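Local structure of bacteriophage virulence determinant (6GGR) at residues 164-169 and 175-180; 24-29 and 187-192. The protein probably acts as a zinc-dependent protease effector of the PipA family, cutting host NF-kappaB subunits after delivery by Salmonella. All blocks are in the same frame, centred on the assembly; numbering follows the deposited sequence.

Contact 1: 164-169 and 175-180; sequences FIHQVV and LQDKED. Unlike the reference sequence in segment 164-169: Gln167 (reference Glu).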
# COMPACT_ATOMS: atom_id res chain seq x y z
N PHE B 164 7.26 1.35 -10.79
CA PHE B 164 8.10 0.21 -11.15
C PHE B 164 9.49 0.34 -10.54
O PHE B 164 10.02 -0.61 -9.95
CB PHE B 164 8.19 0.10 -12.67
CG PHE B 164 7.08 -0.70 -13.29
CD1 PHE B 164 5.75 -0.42 -13.00
CD2 PHE B 164 7.36 -1.72 -14.18
CE1 PHE B 164 4.73 -1.16 -13.57
CE2 PHE B 164 6.35 -2.46 -14.76
CZ PHE B 164 5.03 -2.18 -14.45
N ILE B 165 10.10 1.52 -10.66
CA ILE B 165 11.45 1.72 -10.14
C ILE B 165 11.45 1.61 -8.62
O ILE B 165 12.37 1.03 -8.02
CB ILE B 165 12.01 3.08 -10.61
CG1 ILE B 165 12.18 3.09 -12.13
CG2 ILE B 165 13.33 3.40 -9.90
CD1 ILE B 165 13.12 2.02 -12.67
N HIS B 166 10.43 2.16 -7.97
CA HIS B 166 10.34 2.08 -6.51
C HIS B 166 10.35 0.63 -6.05
O HIS B 166 11.09 0.25 -5.13
CB HIS B 166 9.09 2.80 -6.02
CG HIS B 166 8.98 2.86 -4.53
ND1 HIS B 166 9.22 4.02 -3.82
CD2 HIS B 166 8.66 1.92 -3.62
CE1 HIS B 166 9.05 3.78 -2.53
NE2 HIS B 166 8.70 2.51 -2.38
N GLN B 167 9.52 -0.22 -6.67
CA GLN B 167 9.46 -1.62 -6.26
C GLN B 167 10.75 -2.35 -6.61
O GLN B 167 11.22 -3.19 -5.84
CB GLN B 167 8.27 -2.31 -6.92
CG GLN B 167 6.92 -1.72 -6.56
CD GLN B 167 6.68 -1.66 -5.07
OE1 GLN B 167 7.23 -2.44 -4.30
NE2 GLN B 167 5.85 -0.71 -4.65
N VAL B 168 11.33 -2.04 -7.77
CA VAL B 168 12.59 -2.68 -8.15
C VAL B 168 13.70 -2.27 -7.20
O VAL B 168 14.54 -3.09 -6.81
CB VAL B 168 12.94 -2.34 -9.61
CG1 VAL B 168 14.37 -2.76 -9.96
CG2 VAL B 168 11.96 -3.02 -10.56
N VAL B 169 13.72 -1.00 -6.79
CA VAL B 169 14.76 -0.55 -5.86
C VAL B 169 14.68 -1.35 -4.57
O VAL B 169 15.71 -1.70 -3.98
CB VAL B 169 14.63 0.96 -5.61
CG1 VAL B 169 15.41 1.38 -4.36
CG2 VAL B 169 15.15 1.73 -6.82
N LEU B 175 16.11 -2.96 1.12
CA LEU B 175 15.86 -1.94 2.13
C LEU B 175 14.38 -1.59 2.18
O LEU B 175 13.63 -1.77 1.21
CB LEU B 175 16.68 -0.68 1.85
CG LEU B 175 18.20 -0.87 1.73
CD1 LEU B 175 18.89 0.47 1.54
CD2 LEU B 175 18.77 -1.60 2.94
N GLN B 176 13.97 -1.01 3.30
CA GLN B 176 12.60 -0.60 3.53
C GLN B 176 12.45 0.90 3.48
O GLN B 176 13.38 1.64 3.52
CB GLN B 176 12.03 -1.13 4.89
CG GLN B 176 12.13 -2.64 5.12
CD GLN B 176 11.40 -3.09 6.43
OE1 GLN B 176 11.67 -2.54 7.50
NE2 GLN B 176 10.46 -4.02 6.35
N ASP B 177 11.22 1.33 3.38
CA ASP B 177 10.96 2.76 3.37
C ASP B 177 11.10 3.37 4.76
O ASP B 177 11.41 4.56 4.88
CB ASP B 177 9.56 3.03 2.81
CG ASP B 177 9.46 2.74 1.33
OD1 ASP B 177 10.14 3.42 0.54
OD2 ASP B 177 8.71 1.81 0.95
N LYS B 178 10.91 2.57 5.81
CA LYS B 178 10.98 3.05 7.18
C LYS B 178 12.42 3.39 7.54
O LYS B 178 13.26 2.49 7.68
CB LYS B 178 10.44 1.98 8.14
CG LYS B 178 8.97 1.66 7.96
CD LYS B 178 8.09 2.74 8.55
CE LYS B 178 6.65 2.61 8.07
NZ LYS B 178 5.77 3.65 8.66
N GLU B 179 12.71 4.68 7.68
CA GLU B 179 13.99 5.13 8.21
C GLU B 179 13.72 6.10 9.35
O GLU B 179 13.15 7.18 9.13
CB GLU B 179 14.87 5.78 7.14
CG GLU B 179 16.21 6.24 7.69
CD GLU B 179 17.10 6.89 6.65
OE1 GLU B 179 16.65 7.07 5.50
OE2 GLU B 179 18.25 7.22 7.00
N ASP B 180 14.12 5.72 10.55
CA ASP B 180 14.16 6.62 11.69
C ASP B 180 14.77 7.97 11.31
O ASP B 180 15.89 8.04 10.80
CB ASP B 180 14.97 5.98 12.81
CG ASP B 180 14.24 4.82 13.45
OD1 ASP B 180 13.02 4.70 13.24
OD2 ASP B 180 14.89 4.05 14.19

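Contact 2: 24-29 and 187-192; sequences QLRLQH and VVEYTN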
# COMPACT_ATOMS: atom_id res chain seq x y z
N GLN B 24 20.42 8.41 5.55
CA GLN B 24 21.67 7.83 6.00
C GLN B 24 21.81 6.36 5.64
O GLN B 24 22.93 5.83 5.64
CB GLN B 24 21.82 8.01 7.52
CG GLN B 24 21.99 9.46 7.97
CD GLN B 24 23.26 10.10 7.44
OE1 GLN B 24 24.29 9.43 7.28
NE2 GLN B 24 23.20 11.39 7.15
N LEU B 25 20.70 5.69 5.31
CA LEU B 25 20.75 4.28 4.93
C LEU B 25 21.17 4.10 3.47
O LEU B 25 21.94 3.19 3.15
CB LEU B 25 19.40 3.62 5.17
CG LEU B 25 19.02 3.41 6.63
CD1 LEU B 25 17.52 3.20 6.76
CD2 LEU B 25 19.77 2.23 7.21
N ARG B 26 20.66 4.96 2.58
CA ARG B 26 21.13 4.96 1.19
C ARG B 26 22.62 5.27 1.14
O ARG B 26 23.39 4.58 0.45
CB ARG B 26 20.33 5.97 0.37
CG ARG B 26 21.02 6.46 -0.89
CD ARG B 26 20.15 7.41 -1.69
NE ARG B 26 20.07 8.74 -1.08
CZ ARG B 26 20.99 9.68 -1.21
NH1 ARG B 26 22.08 9.46 -1.93
NH2 ARG B 26 20.83 10.86 -0.62
N LEU B 27 23.05 6.30 1.87
CA LEU B 27 24.45 6.73 1.80
C LEU B 27 25.40 5.60 2.15
O LEU B 27 26.53 5.57 1.65
CB LEU B 27 24.68 7.93 2.72
CG LEU B 27 24.06 9.27 2.29
CD1 LEU B 27 24.26 10.31 3.38
CD2 LEU B 27 24.65 9.77 0.97
N GLN B 28 24.97 4.66 2.99
CA GLN B 28 25.85 3.55 3.35
C GLN B 28 25.66 2.33 2.47
O GLN B 28 26.59 1.53 2.34
CB GLN B 28 25.66 3.17 4.82
CG GLN B 28 24.29 2.68 5.20
CD GLN B 28 24.19 2.38 6.69
OE1 GLN B 28 24.37 3.26 7.53
NE2 GLN B 28 23.93 1.12 7.02
N HIS B 29 24.49 2.17 1.83
CA HIS B 29 24.40 1.19 0.77
C HIS B 29 25.26 1.59 -0.42
O HIS B 29 25.82 0.72 -1.10
CB HIS B 29 22.95 1.00 0.33
CG HIS B 29 22.76 -0.11 -0.66
ND1 HIS B 29 22.80 -1.44 -0.30
CD2 HIS B 29 22.56 -0.09 -2.00
CE1 HIS B 29 22.62 -2.19 -1.37
NE2 HIS B 29 22.47 -1.40 -2.42
N VAL B 187 14.62 4.09 -0.24
CA VAL B 187 14.05 3.70 -1.53
C VAL B 187 13.50 4.91 -2.27
O VAL B 187 13.66 5.04 -3.49
CB VAL B 187 12.98 2.62 -1.32
CG1 VAL B 187 12.25 2.30 -2.62
CG2 VAL B 187 13.62 1.37 -0.75
N VAL B 188 12.83 5.81 -1.55
CA VAL B 188 12.34 7.04 -2.17
C VAL B 188 13.50 7.85 -2.72
O VAL B 188 13.47 8.31 -3.87
CB VAL B 188 11.50 7.85 -1.16
CG1 VAL B 188 11.19 9.24 -1.71
CG2 VAL B 188 10.21 7.10 -0.82
N GLU B 189 14.55 8.03 -1.92
CA GLU B 189 15.66 8.87 -2.36
C GLU B 189 16.33 8.27 -3.59
O GLU B 189 16.58 8.98 -4.58
CB GLU B 189 16.66 9.06 -1.22
CG GLU B 189 16.08 9.84 -0.05
CD GLU B 189 17.10 10.69 0.68
OE1 GLU B 189 18.31 10.55 0.40
OE2 GLU B 189 16.69 11.49 1.55
N TYR B 190 16.61 6.97 -3.57
CA TYR B 190 17.11 6.28 -4.75
C TYR B 190 16.19 6.50 -5.94
O TYR B 190 16.64 6.85 -7.04
CB TYR B 190 17.26 4.78 -4.48
CG TYR B 190 18.59 4.34 -3.92
CD1 TYR B 190 19.79 4.81 -4.44
CD2 TYR B 190 18.65 3.43 -2.87
CE1 TYR B 190 21.00 4.40 -3.93
CE2 TYR B 190 19.86 3.01 -2.36
CZ TYR B 190 21.03 3.49 -2.89
OH TYR B 190 22.24 3.07 -2.37
N THR B 191 14.89 6.29 -5.74
CA THR B 191 13.94 6.43 -6.84
C THR B 191 13.95 7.85 -7.38
O THR B 191 13.96 8.05 -8.60
CB THR B 191 12.53 6.03 -6.37
OG1 THR B 191 12.56 4.66 -5.92
CG2 THR B 191 11.52 6.15 -7.49
N ASN B 192 13.97 8.86 -6.50
CA ASN B 192 14.03 10.24 -6.96
C ASN B 192 15.25 10.47 -7.85
O ASN B 192 15.15 11.11 -8.90
CB ASN B 192 14.08 11.20 -5.76
CG ASN B 192 12.73 11.34 -5.07
OD1 ASN B 192 11.69 10.94 -5.59
ND2 ASN B 192 12.75 11.94 -3.88

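Contact 1: 164-169 and 175-180
His166 and Asp177 make this contact alone, their side chains coming at each other from opposite directions across a backbone separation of 9.9 Å, measured from His166 CA to Asp177 CA. His166 NE2 gives a weak hydrogen bond to Asp177 OD2 at 3.4 Å, the acceptor lying in the ring plane. The imidazole reaches that far because CG stands anti to the backbone N (chi1 -175°), which swings the ring off helix 160-173 toward the loop that follows.

The rest is contact at the ring edge. His166 CE1 comes to 3.3 Å from Asp177 OD1, also near the ring plane. The two planes are 26° apart, nearly coplanar, and the carboxylate presents both oxygens to the ring rim rather than lying over a face.

Outside partners count for more at Asp177, whose OD2 takes a hydrogen bond from His170 NE2, while Leu175 O holds the ND1 of the same His170. Val187 of helix 186-197 packs against both His166 and Asp177. A chain of another protein reaches the site as well: its backbone makes a weak hydrogen bond with His166 NE2, and one of its acidic side chains accepts from Asp177 N.

His166, His170 and Asp177 are the zinc ligands of this protein, the histidines spaced as in an HExxH motif, though Gln167 stands here where the reference sequence has Glu. No zinc is bound to this chain in the model; the long His166-Asp177 bond is consistent with ligand atoms gathered around a metal position.

Contact 2: 24-29 and 187-192
Arg26 is the first residue of helix 24-30 to meet helix 186-197, and it does so with both the middle and the end of its chain. CG lies over one face of the Tyr190 ring, offset toward the rim, in a CH-pi contact with 3.8 Å from Arg26 CG to the ring centroid; CD continues alongside, 3.8 Å from Tyr190 CD1. A bend at chi3 (75°) then turns the guanidinium away from the tyrosine, toward Glu189. There the grip is side-on but ends on a single atom: Arg26 NE reaches Glu189 OE1 at 2.9 Å and Arg26 NH2 reaches the same OE1 at 2.7 Å, with the oxygen in the guanidinium plane. NE takes the anti lone pair of OE1, while NH2 comes nearly along the C-O axis. Ser23 N also donates to that oxygen, Arg184 forms a salt bridge with OE2, and Asp14 forms another with Arg26 NH2, so this buried pair is part of a wider set of charged and polar partners.

The axes of 24-29 and 187-192 approach to 9.4 Å, their N-to-C directions 65° apart, with Arg26 and Tyr190 the nearest residues by CA. This joins a short helix near the N-terminus to the last helix of the chain, which through Val187 also faces the zinc-ligand helix 160-173.

One turn on, His29 brings its ring edge to the end of the tyrosine, with CD2 3.2 Å from Tyr190 OH and the oxygen in the imidazole plane. The phenol's polar partner is Asp30, by a hydrogen bond to OD1; Leu91 of helix 86-100 touches both His29 and Tyr190.

How the contacts relate
Both contacts turn on the last two helices of the chain, 160-173 and 186-197, and their centres lie 8 Å apart. Contact 1 joins the first of these helices to the loop leading out of it; contact 2 brings helix 24-30, far back in sequence, against the second. The order along the chain is 24-29, 164-169, 175-180, 187-192, so contact 2 brackets contact 1. They also touch directly: Glu179 OE2 is 2.9 Å from Gln24 N, a probable hydrogen bond, and Thr191 OG1 packs at 3.5 Å from His166 CA. Helix 24-30, near the N-terminus, is thus joined to the helix and loop that carry the zinc ligands.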